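Local coordinates for protein PEPTIDE N-myristoyltransferase (Saccharomyces cerevisiae, PDB 1IIC) that catalyses the transfer of myristate from myristoyl-CoA to the N-terminal glycine of target proteins, at residues G124-Q129 and K397-G402; V283-G288 and K341-E346; A365-S368 and F374-D377. One frame throughout, in Å; residues are numbered along the deposited sequence.

Contact 1 of 3, residues G124-Q129 and K397-G402; sequences GVRGKQ and KPITGG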
loop_
_atom_site.group_PDB
_atom_site.type_symbol
_atom_site.label_atom_id
_atom_site.label_comp_id
_atom_site.label_asym_id
_atom_site.label_seq_id
_atom_site.Cartn_x
_atom_site.Cartn_y
_atom_site.Cartn_z
ATOM N N GLY A 124 -11.962 -9.675 1.275
ATOM C CA GLY A 124 -12.280 -11.042 0.931
ATOM C C GLY A 124 -11.179 -11.847 1.587
ATOM O O GLY A 124 -10.012 -11.673 1.248
ATOM N N VAL A 125 -11.525 -12.691 2.552
ATOM C CA VAL A 125 -10.528 -13.511 3.227
ATOM C C VAL A 125 -10.900 -14.958 2.944
ATOM O O VAL A 125 -11.880 -15.477 3.494
ATOM C CB VAL A 125 -10.519 -13.279 4.764
ATOM C CG1 VAL A 125 -9.326 -13.973 5.377
ATOM C CG2 VAL A 125 -10.491 -11.783 5.085
ATOM N N ARG A 126 -10.107 -15.603 2.091
ATOM C CA ARG A 126 -10.357 -16.981 1.680
ATOM C C ARG A 126 -11.833 -17.133 1.331
ATOM O O ARG A 126 -12.526 -17.980 1.884
ATOM C CB ARG A 126 -9.964 -17.971 2.784
ATOM C CG ARG A 126 -8.518 -17.823 3.223
ATOM C CD ARG A 126 -7.901 -19.121 3.723
ATOM N NE ARG A 126 -6.535 -18.883 4.179
ATOM C CZ ARG A 126 -5.593 -19.812 4.224
ATOM N NH1 ARG A 126 -5.872 -21.055 3.840
ATOM N NH2 ARG A 126 -4.369 -19.494 4.631
ATOM N N GLY A 127 -12.309 -16.283 0.425
ATOM C CA GLY A 127 -13.699 -16.347 0.001
ATOM C C GLY A 127 -14.707 -15.689 0.932
ATOM O O GLY A 127 -15.817 -15.355 0.514
ATOM N N LYS A 128 -14.339 -15.514 2.196
ATOM C CA LYS A 128 -15.235 -14.881 3.150
ATOM C C LYS A 128 -15.331 -13.384 2.883
ATOM O O LYS A 128 -14.322 -12.706 2.706
ATOM C CB LYS A 128 -14.740 -15.104 4.576
ATOM C CG LYS A 128 -14.933 -16.505 5.109
ATOM C CD LYS A 128 -16.227 -16.627 5.895
ATOM C CE LYS A 128 -16.121 -17.772 6.905
ATOM N NZ LYS A 128 -17.274 -17.823 7.861
ATOM N N GLN A 129 -16.556 -12.877 2.859
ATOM C CA GLN A 129 -16.811 -11.464 2.633
ATOM C C GLN A 129 -16.811 -10.804 4.018
ATOM O O GLN A 129 -17.650 -11.131 4.854
ATOM C CB GLN A 129 -18.182 -11.304 1.980
ATOM C CG GLN A 129 -18.417 -9.996 1.264
ATOM C CD GLN A 129 -18.269 -10.139 -0.237
ATOM O OE1 GLN A 129 -18.602 -9.226 -1.002
ATOM N NE2 GLN A 129 -17.762 -11.290 -0.668
ATOM N N LYS A 397 -5.782 -18.301 9.043
ATOM C CA LYS A 397 -4.579 -19.102 8.852
ATOM C C LYS A 397 -3.536 -18.281 8.107
ATOM O O LYS A 397 -3.867 -17.293 7.443
ATOM C CB LYS A 397 -4.901 -20.349 8.036
ATOM C CG LYS A 397 -5.878 -21.305 8.695
ATOM C CD LYS A 397 -6.367 -22.334 7.688
ATOM C CE LYS A 397 -7.100 -23.480 8.365
ATOM N NZ LYS A 397 -6.166 -24.304 9.187
ATOM N N PRO A 398 -2.259 -18.673 8.210
ATOM C CA PRO A 398 -1.186 -17.944 7.523
ATOM C C PRO A 398 -1.324 -17.955 5.988
ATOM O O PRO A 398 -1.694 -18.967 5.387
ATOM C CB PRO A 398 0.086 -18.640 8.021
ATOM C CG PRO A 398 -0.392 -20.036 8.372
ATOM C CD PRO A 398 -1.720 -19.770 9.034
ATOM N N ILE A 399 -1.036 -16.812 5.371
ATOM C CA ILE A 399 -1.127 -16.654 3.922
ATOM C C ILE A 399 0.256 -16.363 3.344
ATOM O O ILE A 399 0.930 -15.443 3.794
ATOM C CB ILE A 399 -2.060 -15.499 3.568
ATOM C CG1 ILE A 399 -3.422 -15.708 4.242
ATOM C CG2 ILE A 399 -2.230 -15.408 2.056
ATOM C CD1 ILE A 399 -4.367 -14.520 4.089
ATOM N N THR A 400 0.671 -17.152 2.353
ATOM C CA THR A 400 1.984 -16.991 1.724
ATOM C C THR A 400 2.317 -15.546 1.369
ATOM O O THR A 400 1.495 -14.831 0.798
ATOM C CB THR A 400 2.089 -17.813 0.430
ATOM O OG1 THR A 400 0.976 -17.500 -0.412
ATOM C CG2 THR A 400 2.090 -19.310 0.735
ATOM N N GLY A 401 3.543 -15.137 1.685
ATOM C CA GLY A 401 3.969 -13.780 1.405
ATOM C C GLY A 401 4.937 -13.664 0.242
ATOM O O GLY A 401 5.401 -12.565 -0.069
ATOM N N GLY A 402 5.250 -14.787 -0.398
ATOM C CA GLY A 402 6.170 -14.760 -1.523
ATOM C C GLY A 402 7.639 -14.790 -1.125
ATOM O O GLY A 402 8.514 -14.402 -1.902
#

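Contact 2 of 3, residues V283-G288 and K341-E346; sequences VEQPDG and KTRLCE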
loop_
_atom_site.group_PDB
_atom_site.type_symbol
_atom_site.label_atom_id
_atom_site.label_comp_id
_atom_site.label_asym_id
_atom_site.label_seq_id
_atom_site.Cartn_x
_atom_site.Cartn_y
_atom_site.Cartn_z
ATOM N N VAL A 283 -4.324 -2.950 -21.875
ATOM C CA VAL A 283 -3.892 -3.448 -23.172
ATOM C C VAL A 283 -5.177 -3.872 -23.872
ATOM O O VAL A 283 -5.931 -4.698 -23.353
ATOM C CB VAL A 283 -2.943 -4.663 -23.065
ATOM C CG1 VAL A 283 -2.661 -5.214 -24.459
ATOM C CG2 VAL A 283 -1.627 -4.258 -22.400
ATOM N N GLU A 284 -5.432 -3.284 -25.037
ATOM C CA GLU A 284 -6.629 -3.591 -25.816
ATOM C C GLU A 284 -6.291 -4.265 -27.154
ATOM O O GLU A 284 -5.477 -3.764 -27.925
ATOM C CB GLU A 284 -7.418 -2.300 -26.068
ATOM C CG GLU A 284 -8.600 -2.477 -26.991
ATOM C CD GLU A 284 -9.407 -1.212 -27.160
ATOM O OE1 GLU A 284 -8.804 -0.151 -27.444
ATOM O OE2 GLU A 284 -10.647 -1.285 -27.021
ATOM N N GLN A 285 -6.923 -5.403 -27.420
ATOM C CA GLN A 285 -6.694 -6.141 -28.659
ATOM C C GLN A 285 -7.568 -5.599 -29.796
ATOM O O GLN A 285 -8.616 -4.996 -29.556
ATOM C CB GLN A 285 -6.980 -7.628 -28.445
ATOM C CG GLN A 285 -6.182 -8.276 -27.308
ATOM C CD GLN A 285 -4.679 -8.047 -27.417
ATOM O OE1 GLN A 285 -4.126 -7.962 -28.514
ATOM N NE2 GLN A 285 -4.009 -7.961 -26.271
ATOM N N PRO A 286 -7.155 -5.821 -31.052
ATOM C CA PRO A 286 -7.922 -5.334 -32.200
ATOM C C PRO A 286 -9.432 -5.553 -32.147
ATOM O O PRO A 286 -10.171 -4.812 -32.780
ATOM C CB PRO A 286 -7.262 -6.048 -33.375
ATOM C CG PRO A 286 -5.827 -6.112 -32.940
ATOM C CD PRO A 286 -5.968 -6.575 -31.503
ATOM N N ASP A 287 -9.894 -6.557 -31.402
ATOM C CA ASP A 287 -11.330 -6.830 -31.296
ATOM C C ASP A 287 -11.989 -6.084 -30.128
ATOM O O ASP A 287 -13.119 -6.389 -29.741
ATOM C CB ASP A 287 -11.573 -8.336 -31.140
ATOM C CG ASP A 287 -10.847 -8.922 -29.944
ATOM O OD1 ASP A 287 -10.866 -10.161 -29.768
ATOM O OD2 ASP A 287 -10.255 -8.137 -29.176
ATOM N N GLY A 288 -11.272 -5.109 -29.576
ATOM C CA GLY A 288 -11.797 -4.328 -28.472
ATOM C C GLY A 288 -11.640 -4.973 -27.107
ATOM O O GLY A 288 -11.957 -4.365 -26.089
ATOM N N LYS A 341 4.178 -15.740 -16.336
ATOM C CA LYS A 341 5.470 -15.109 -16.117
ATOM C C LYS A 341 5.938 -14.301 -17.326
ATOM O O LYS A 341 6.455 -13.195 -17.181
ATOM C CB LYS A 341 6.535 -16.151 -15.772
ATOM C CG LYS A 341 7.872 -15.491 -15.593
ATOM C CD LYS A 341 9.007 -16.444 -15.369
ATOM C CE LYS A 341 10.264 -15.642 -15.071
ATOM N NZ LYS A 341 11.504 -16.437 -15.267
ATOM N N THR A 342 5.764 -14.859 -18.519
ATOM C CA THR A 342 6.169 -14.170 -19.735
ATOM C C THR A 342 5.367 -12.886 -19.937
ATOM O O THR A 342 5.911 -11.876 -20.369
ATOM C CB THR A 342 6.000 -15.069 -20.977
ATOM O OG1 THR A 342 6.854 -16.207 -20.853
ATOM C CG2 THR A 342 6.393 -14.306 -22.259
ATOM N N ARG A 343 4.076 -12.920 -19.617
ATOM C CA ARG A 343 3.243 -11.735 -19.795
ATOM C C ARG A 343 3.548 -10.654 -18.752
ATOM O O ARG A 343 3.672 -9.475 -19.081
ATOM C CB ARG A 343 1.764 -12.121 -19.740
ATOM C CG ARG A 343 0.824 -11.032 -20.207
ATOM C CD ARG A 343 1.243 -10.516 -21.583
ATOM N NE ARG A 343 0.233 -9.662 -22.188
ATOM C CZ ARG A 343 0.353 -9.097 -23.384
ATOM N NH1 ARG A 343 1.453 -9.293 -24.110
ATOM N NH2 ARG A 343 -0.644 -8.363 -23.868
ATOM N N LEU A 344 3.682 -11.063 -17.496
ATOM C CA LEU A 344 3.976 -10.121 -16.420
ATOM C C LEU A 344 5.331 -9.467 -16.632
ATOM O O LEU A 344 5.483 -8.266 -16.430
ATOM C CB LEU A 344 3.931 -10.823 -15.055
ATOM C CG LEU A 344 2.557 -11.355 -14.618
ATOM C CD1 LEU A 344 2.645 -11.857 -13.184
ATOM C CD2 LEU A 344 1.492 -10.252 -14.724
ATOM N N CYS A 345 6.321 -10.251 -17.031
ATOM C CA CYS A 345 7.636 -9.680 -17.290
ATOM C C CYS A 345 7.515 -8.619 -18.385
ATOM O O CYS A 345 8.219 -7.614 -18.352
ATOM C CB CYS A 345 8.629 -10.770 -17.720
ATOM S SG CYS A 345 9.237 -11.778 -16.359
ATOM N N GLU A 346 6.617 -8.843 -19.348
ATOM C CA GLU A 346 6.409 -7.886 -20.442
ATOM C C GLU A 346 5.705 -6.631 -19.939
ATOM O O GLU A 346 6.184 -5.517 -20.131
ATOM C CB GLU A 346 5.556 -8.506 -21.560
ATOM C CG GLU A 346 6.209 -9.648 -22.327
ATOM C CD GLU A 346 5.254 -10.333 -23.313
ATOM O OE1 GLU A 346 5.728 -11.194 -24.087
ATOM O OE2 GLU A 346 4.036 -10.020 -23.315
HETATM O O HOH W 1 -0.996 -7.336 -26.342
#

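Contact 3 of 3, residues A365-S368 and F374-D377; sequences ALTS and FLDD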
loop_
_atom_site.group_PDB
_atom_site.type_symbol
_atom_site.label_atom_id
_atom_site.label_comp_id
_atom_site.label_asym_id
_atom_site.label_seq_id
_atom_site.Cartn_x
_atom_site.Cartn_y
_atom_site.Cartn_z
ATOM N N ALA A 365 8.229 -2.338 -5.212
ATOM C CA ALA A 365 7.279 -3.432 -5.316
ATOM C C ALA A 365 7.538 -4.440 -4.225
ATOM O O ALA A 365 8.686 -4.680 -3.839
ATOM C CB ALA A 365 7.383 -4.101 -6.680
ATOM N N LEU A 366 6.453 -5.012 -3.723
ATOM C CA LEU A 366 6.515 -6.023 -2.687
ATOM C C LEU A 366 6.493 -7.386 -3.361
ATOM O O LEU A 366 6.288 -7.482 -4.573
ATOM C CB LEU A 366 5.313 -5.875 -1.759
ATOM C CG LEU A 366 5.297 -4.661 -0.825
ATOM C CD1 LEU A 366 3.854 -4.326 -0.427
ATOM C CD2 LEU A 366 6.146 -4.961 0.413
ATOM N N THR A 367 6.722 -8.435 -2.577
ATOM C CA THR A 367 6.702 -9.800 -3.087
ATOM C C THR A 367 5.288 -10.379 -2.984
ATOM O O THR A 367 5.103 -11.589 -2.960
ATOM C CB THR A 367 7.648 -10.705 -2.285
ATOM O OG1 THR A 367 7.272 -10.664 -0.901
ATOM C CG2 THR A 367 9.097 -10.253 -2.442
ATOM N N SER A 368 4.286 -9.510 -2.908
ATOM C CA SER A 368 2.903 -9.961 -2.821
ATOM C C SER A 368 2.398 -10.341 -4.214
ATOM O O SER A 368 3.157 -10.281 -5.181
ATOM C CB SER A 368 2.039 -8.846 -2.250
ATOM O OG SER A 368 2.263 -7.636 -2.961
ATOM N N PHE A 374 8.283 -12.005 -11.740
ATOM C CA PHE A 374 9.038 -10.994 -12.481
ATOM C C PHE A 374 10.080 -10.186 -11.701
ATOM O O PHE A 374 11.021 -9.665 -12.287
ATOM C CB PHE A 374 8.073 -10.017 -13.170
ATOM C CG PHE A 374 7.214 -9.219 -12.219
ATOM C CD1 PHE A 374 7.747 -8.158 -11.496
ATOM C CD2 PHE A 374 5.860 -9.515 -12.074
ATOM C CE1 PHE A 374 6.949 -7.401 -10.649
ATOM C CE2 PHE A 374 5.048 -8.763 -11.227
ATOM C CZ PHE A 374 5.595 -7.699 -10.512
ATOM N N LEU A 375 9.918 -10.087 -10.388
ATOM C CA LEU A 375 10.829 -9.301 -9.566
ATOM C C LEU A 375 12.324 -9.401 -9.909
ATOM O O LEU A 375 12.938 -8.396 -10.266
ATOM C CB LEU A 375 10.586 -9.620 -8.083
ATOM C CG LEU A 375 9.866 -8.597 -7.171
ATOM C CD1 LEU A 375 9.043 -7.603 -7.958
ATOM C CD2 LEU A 375 8.993 -9.354 -6.152
ATOM N N ASP A 376 12.912 -10.590 -9.813
ATOM C CA ASP A 376 14.346 -10.744 -10.110
ATOM C C ASP A 376 14.733 -10.487 -11.569
ATOM O O ASP A 376 15.733 -9.822 -11.850
ATOM C CB ASP A 376 14.837 -12.141 -9.718
ATOM C CG ASP A 376 14.769 -12.389 -8.222
ATOM O OD1 ASP A 376 15.223 -11.515 -7.443
ATOM O OD2 ASP A 376 14.264 -13.468 -7.833
ATOM N N ASP A 377 13.949 -11.019 -12.497
ATOM C CA ASP A 377 14.242 -10.836 -13.907
ATOM C C ASP A 377 14.205 -9.376 -14.337
ATOM O O ASP A 377 14.931 -8.974 -15.247
ATOM C CB ASP A 377 13.265 -11.645 -14.754
ATOM C CG ASP A 377 13.400 -13.133 -14.523
ATOM O OD1 ASP A 377 14.483 -13.566 -14.069
ATOM O OD2 ASP A 377 12.434 -13.877 -14.800
#

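Contact 1 of 3, residues G124-Q129 and K397-G402
NH2 of Arg-126 lies 2.8 Å from the carbonyl O of Pro-398, close to the guanidinium plane and at its edge; the angle is too poor for a hydrogen bond, though the charge on the arginine probably still favours the nearby carbonyl. Lys-397 comes at the same group from another direction: its CB sits over one guanidinium face, offset toward the rim, with NH2 of Arg-126 3.6 Å from CB of Lys-397. The two side chains cross at about a right angle, and the lysine bends at its last torsion (chi4 -68°), carrying NZ off to a hydrogen bond with the carbonyl O of Val-20. NH1 of Arg-126 and NZ of Lys-397 remain 6.3 Å apart. CG1 of Ile-399 closes in obliquely, 3.9 Å from NH2 of Arg-126.

Arg-126 can span the gap because its chain is extended from CG to NE and springs from a tight hairpin turn. Val-125 to Lys-128 form a type I' turn, closed by paired backbone bonds between those two residues. Long, weak ion pairs to Glu-23 and Glu-251 probably offset part of its charge. The contact joins the N-terminal and C-terminal halves of the transferase: the hairpin links strands 112-125 and 128-140, strand 252-254 runs antiparallel beside 112-125, and 397-402 passes the turn as the loop after strand 394-395, with Ile-399 also packing on Leu-252.

Contact 2 of 3, residues V283-G288 and K341-E346
Arg-343 reaches out from its helix and meets the other segment through NH2 alone. That nitrogen lies 3.8 Å from CG1 of Val-283, an oblique van der Waals approach. NE2 of Gln-285 is 4.2 Å from the same NH2, and the amide and guanidinium planes are turned 42° apart. What joins these two groups is a water that accepts from both: it stands 2.7 Å from NH2 of Arg-343, at the edge of the guanidinium and in its plane, and 3.1 Å from NE2 of Gln-285. Gln-285 NE2 also bonds to Thr-291, and NH2 of Arg-343 has a salt bridge to Asp-292, so both ends of the water bridge are steadied by residues at the start of strand 290-303.

The arrangement belongs to a beta hairpin flanked by a helix: strands 278-284 and 290-303 are antiparallel neighbours, the type I turn from Gln-285 to Gly-288 lies in their connection, and helix 334-357 sends its arginine toward this end of the sheet. On the helix side, NH1 of Arg-343 makes a salt bridge to OE2 of Glu-346 (2.8 Å), the oxygen lying 16° out of the guanidinium plane, which restrains rotation of the group. With CG anti to the backbone N, the bend at chi2 (52°) carries the guanidinium out to the water while keeping NH1 beside Glu-346. A leucine at Arg-343 would probably leave Glu-346 and Asp-292 without their cationic mate and break the water bridge to Gln-285. Farther out, Arg-343 also touches Thr-225, Thr-322 and Ala-324, while Glu-284, on the hairpin's first strand, pairs with Arg-229.

Contact 3 of 3, residues A365-S368 and F374-D377
Leu-375 points its side chain at the 365-368 segment and splits it, CD1 to Ala-365 and CD2 to Leu-366 and Thr-367. CD1 of Leu-375 packs 4.1 Å from CB of Ala-365. The other branch reaches the turn out of the strand: CD2 of Leu-375 lies 3.6 Å from the carbonyl O of Leu-366 and 3.8 Å from CG2 of Thr-367. Neither leucine torsion is in a staggered position (chi1 -106°, chi2 21°), a departure from the usual rotamers that accompanies this forked approach.

Thr-367 meets the leucine crosswise, their side chains at about a right angle. Its CB faces away from the loop, yet CG2 still reaches Leu-375, because that methyl stands beside the backbone N, opposite the carbonyl carbon. The first torsion (57°) at the same time sets OG1 between N and C, where it bonds with the O of Gly-401 and the backbone N of Arg-185. CB of Leu-366 leaves away from the loop; its side chain touches Tyr-186. Phe-374 touches Ile-348 of helix 334-357.

Strand 362-366 lies in the mixed sheet between 182-190 (antiparallel) and 311-322 (parallel), and Leu-375 also touches Thr-187. With no hydrogen bond or salt bridge across it, this buried contact rests on van der Waals packing, methyl to methyl and methyl to the Leu-366 carbonyl, while the threonine's hydroxyl finds its polar partners outside.

In the fold
From the N terminus, the first of these segments is the 124-129 hairpin, in the N-terminal half of the enzyme, and contact 1 closes only 268 residues later, when 397-402 arrives from the C-terminal half. Contacts 2 and 3 both fall within that long loop, one after the other. Contact 2 ties the end of strand 278-284 and its turn to helix 334-357; contact 3 then makes a short closure, folding the loop after strand 362-366 back on it. The helix and that loop meet directly, through the salt bridge of Lys-341 with Asp-377 and Leu-344 packing on Phe-374. Thr-367, probably hydrogen-bonded to Gly-401, joins contact 3 to contact 1, whereas contacts 1 and 2 do not touch.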